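Local coordinates for protein trehalose-6-phosphate phosphatase (PDB 5DXF) that belongs to glycosyltransferase family 20, whose members have the two-domain GT-B fold, at residues A[353-358]-A[393-398]. Numbering follows the deposited sequence.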
# COMPACT_ATOMS: atom_id res chain seq x y z
N PHE A 353 -11.67 -18.07 9.95
CA PHE A 353 -10.92 -18.74 11.01
C PHE A 353 -11.85 -19.42 11.99
O PHE A 353 -11.59 -20.54 12.44
CB PHE A 353 -10.02 -17.74 11.75
CG PHE A 353 -9.23 -18.36 12.87
CD1 PHE A 353 -8.51 -19.52 12.67
CD2 PHE A 353 -9.19 -17.76 14.12
CE1 PHE A 353 -7.77 -20.09 13.70
CE2 PHE A 353 -8.46 -18.31 15.15
CZ PHE A 353 -7.75 -19.48 14.94
N GLU A 354 -12.93 -18.73 12.34
CA GLU A 354 -13.94 -19.31 13.22
C GLU A 354 -14.55 -20.56 12.60
O GLU A 354 -14.62 -21.60 13.25
CB GLU A 354 -15.04 -18.30 13.53
CG GLU A 354 -16.16 -18.88 14.37
CD GLU A 354 -17.21 -17.85 14.71
OE1 GLU A 354 -17.24 -16.79 14.06
OE2 GLU A 354 -18.01 -18.11 15.64
N ILE A 355 -14.99 -20.45 11.35
CA ILE A 355 -15.52 -21.61 10.63
C ILE A 355 -14.50 -22.75 10.64
O ILE A 355 -14.86 -23.91 10.86
CB ILE A 355 -15.89 -21.27 9.17
CG1 ILE A 355 -16.98 -20.20 9.11
CG2 ILE A 355 -16.36 -22.52 8.44
CD1 ILE A 355 -18.37 -20.74 9.39
N PHE A 356 -13.24 -22.41 10.43
CA PHE A 356 -12.15 -23.39 10.44
C PHE A 356 -12.05 -24.12 11.77
O PHE A 356 -11.86 -25.33 11.80
CB PHE A 356 -10.82 -22.71 10.12
CG PHE A 356 -9.61 -23.54 10.45
CD1 PHE A 356 -9.23 -24.60 9.65
CD2 PHE A 356 -8.84 -23.24 11.57
CE1 PHE A 356 -8.11 -25.36 9.95
CE2 PHE A 356 -7.72 -24.00 11.88
CZ PHE A 356 -7.36 -25.06 11.07
N LEU A 357 -12.17 -23.37 12.86
CA LEU A 357 -12.15 -23.98 14.19
C LEU A 357 -13.39 -24.84 14.42
O LEU A 357 -13.32 -25.86 15.12
CB LEU A 357 -12.04 -22.90 15.27
CG LEU A 357 -10.70 -22.16 15.31
CD1 LEU A 357 -10.68 -21.15 16.45
CD2 LEU A 357 -9.56 -23.15 15.46
N ASP A 358 -14.49 -24.41 13.82
CA ASP A 358 -15.75 -25.12 13.88
C ASP A 358 -15.72 -26.47 13.22
O ASP A 358 -16.24 -27.44 13.75
CB ASP A 358 -16.81 -24.28 13.19
CG ASP A 358 -17.69 -23.55 14.16
OD1 ASP A 358 -18.60 -24.19 14.71
OD2 ASP A 358 -17.48 -22.35 14.37
N ARG A 393 -15.67 -13.56 20.48
CA ARG A 393 -16.49 -14.76 20.31
C ARG A 393 -15.63 -16.01 20.14
O ARG A 393 -15.87 -17.04 20.79
CB ARG A 393 -17.43 -14.60 19.11
CG ARG A 393 -18.67 -15.49 19.17
CD ARG A 393 -19.25 -15.69 17.77
NE ARG A 393 -19.27 -14.44 17.01
CZ ARG A 393 -19.16 -14.36 15.69
NH1 ARG A 393 -19.03 -15.46 14.96
NH2 ARG A 393 -19.18 -13.18 15.09
N ILE A 394 -14.64 -15.93 19.26
CA ILE A 394 -13.73 -17.04 19.00
C ILE A 394 -12.94 -17.43 20.25
O ILE A 394 -12.84 -18.61 20.58
CB ILE A 394 -12.74 -16.70 17.86
CG1 ILE A 394 -13.49 -16.43 16.56
CG2 ILE A 394 -11.74 -17.83 17.67
CD1 ILE A 394 -12.59 -16.08 15.40
N ASN A 395 -12.40 -16.43 20.94
CA ASN A 395 -11.64 -16.70 22.16
C ASN A 395 -12.52 -17.24 23.28
O ASN A 395 -12.07 -18.03 24.11
CB ASN A 395 -10.90 -15.45 22.63
CG ASN A 395 -9.77 -15.06 21.70
OD1 ASN A 395 -9.31 -15.87 20.89
ND2 ASN A 395 -9.32 -13.82 21.81
N SER A 396 -13.77 -16.80 23.32
CA SER A 396 -14.72 -17.31 24.30
C SER A 396 -15.06 -18.77 24.02
O SER A 396 -15.19 -19.58 24.94
CB SER A 396 -15.99 -16.47 24.33
OG SER A 396 -17.01 -17.12 25.07
N LYS A 397 -15.21 -19.10 22.74
CA LYS A 397 -15.65 -20.43 22.36
C LYS A 397 -14.54 -21.48 22.41
O LYS A 397 -14.75 -22.58 22.91
CB LYS A 397 -16.27 -20.41 20.96
CG LYS A 397 -16.78 -21.77 20.50
CD LYS A 397 -17.82 -21.65 19.41
CE LYS A 397 -18.42 -23.01 19.09
NZ LYS A 397 -19.57 -22.90 18.15
N TYR A 398 -13.36 -21.13 21.91
CA TYR A 398 -12.29 -22.11 21.77
C TYR A 398 -11.07 -21.84 22.65
O TYR A 398 -10.13 -22.64 22.67
CB TYR A 398 -11.85 -22.20 20.31
CG TYR A 398 -12.94 -22.69 19.40
CD1 TYR A 398 -13.33 -24.02 19.41
CD2 TYR A 398 -13.59 -21.82 18.53
CE1 TYR A 398 -14.33 -24.48 18.58
CE2 TYR A 398 -14.59 -22.27 17.70
CZ TYR A 398 -14.96 -23.60 17.73
OH TYR A 398 -15.96 -24.05 16.90
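The ring of Y398 lies between two aliphatic groups: CB of L357 sits over one face in a CH-pi contact, 3.8 Å from the ring centroid, while CG of its own neighbour K397 lies on the opposite face. The F353 ring carries CD1 of L357 on one face, and CD1 of I394 approaches it obliquely, 4.0 Å from CD2. A branched leucine suits this place because CD1 can also wedge between Y398 CD2 (3.6 Å) and I394 CG2 (3.7 Å). Tyrosine offers a flat apolar face yet, with CG anti to the carbonyl carbon (chi1 -63°), carries its hydroxyl past L357 to D358, whose carboxylate stands almost perpendicular to the ring without a hydrogen bond.

Long charged side chains border this seam and can reach across it. E354 lays CB against I394 CD1 (3.8 Å) and forms a salt bridge with R393, whose NH1 gives a weak hydrogen bond to OE2 (2.9 Å); carboxylate and guanidinium planes are 45° apart. D358 OD1 and K397 NZ form a second, long salt bridge at 3.8 Å.

Segments 353-358 and 393-398 run nearly parallel, axes 14° apart. Their helices, 346-359 and 381-398, link parallel strands 332-339, 367-374 and 406-409 in consecutive beta-alpha-beta crossovers of a Rossmann-like GT-B domain. Apolar F353 and I394 fill the buried side, F353 on V367, L369 and V406, I394 on V406, while F356 packs against helix 478-489.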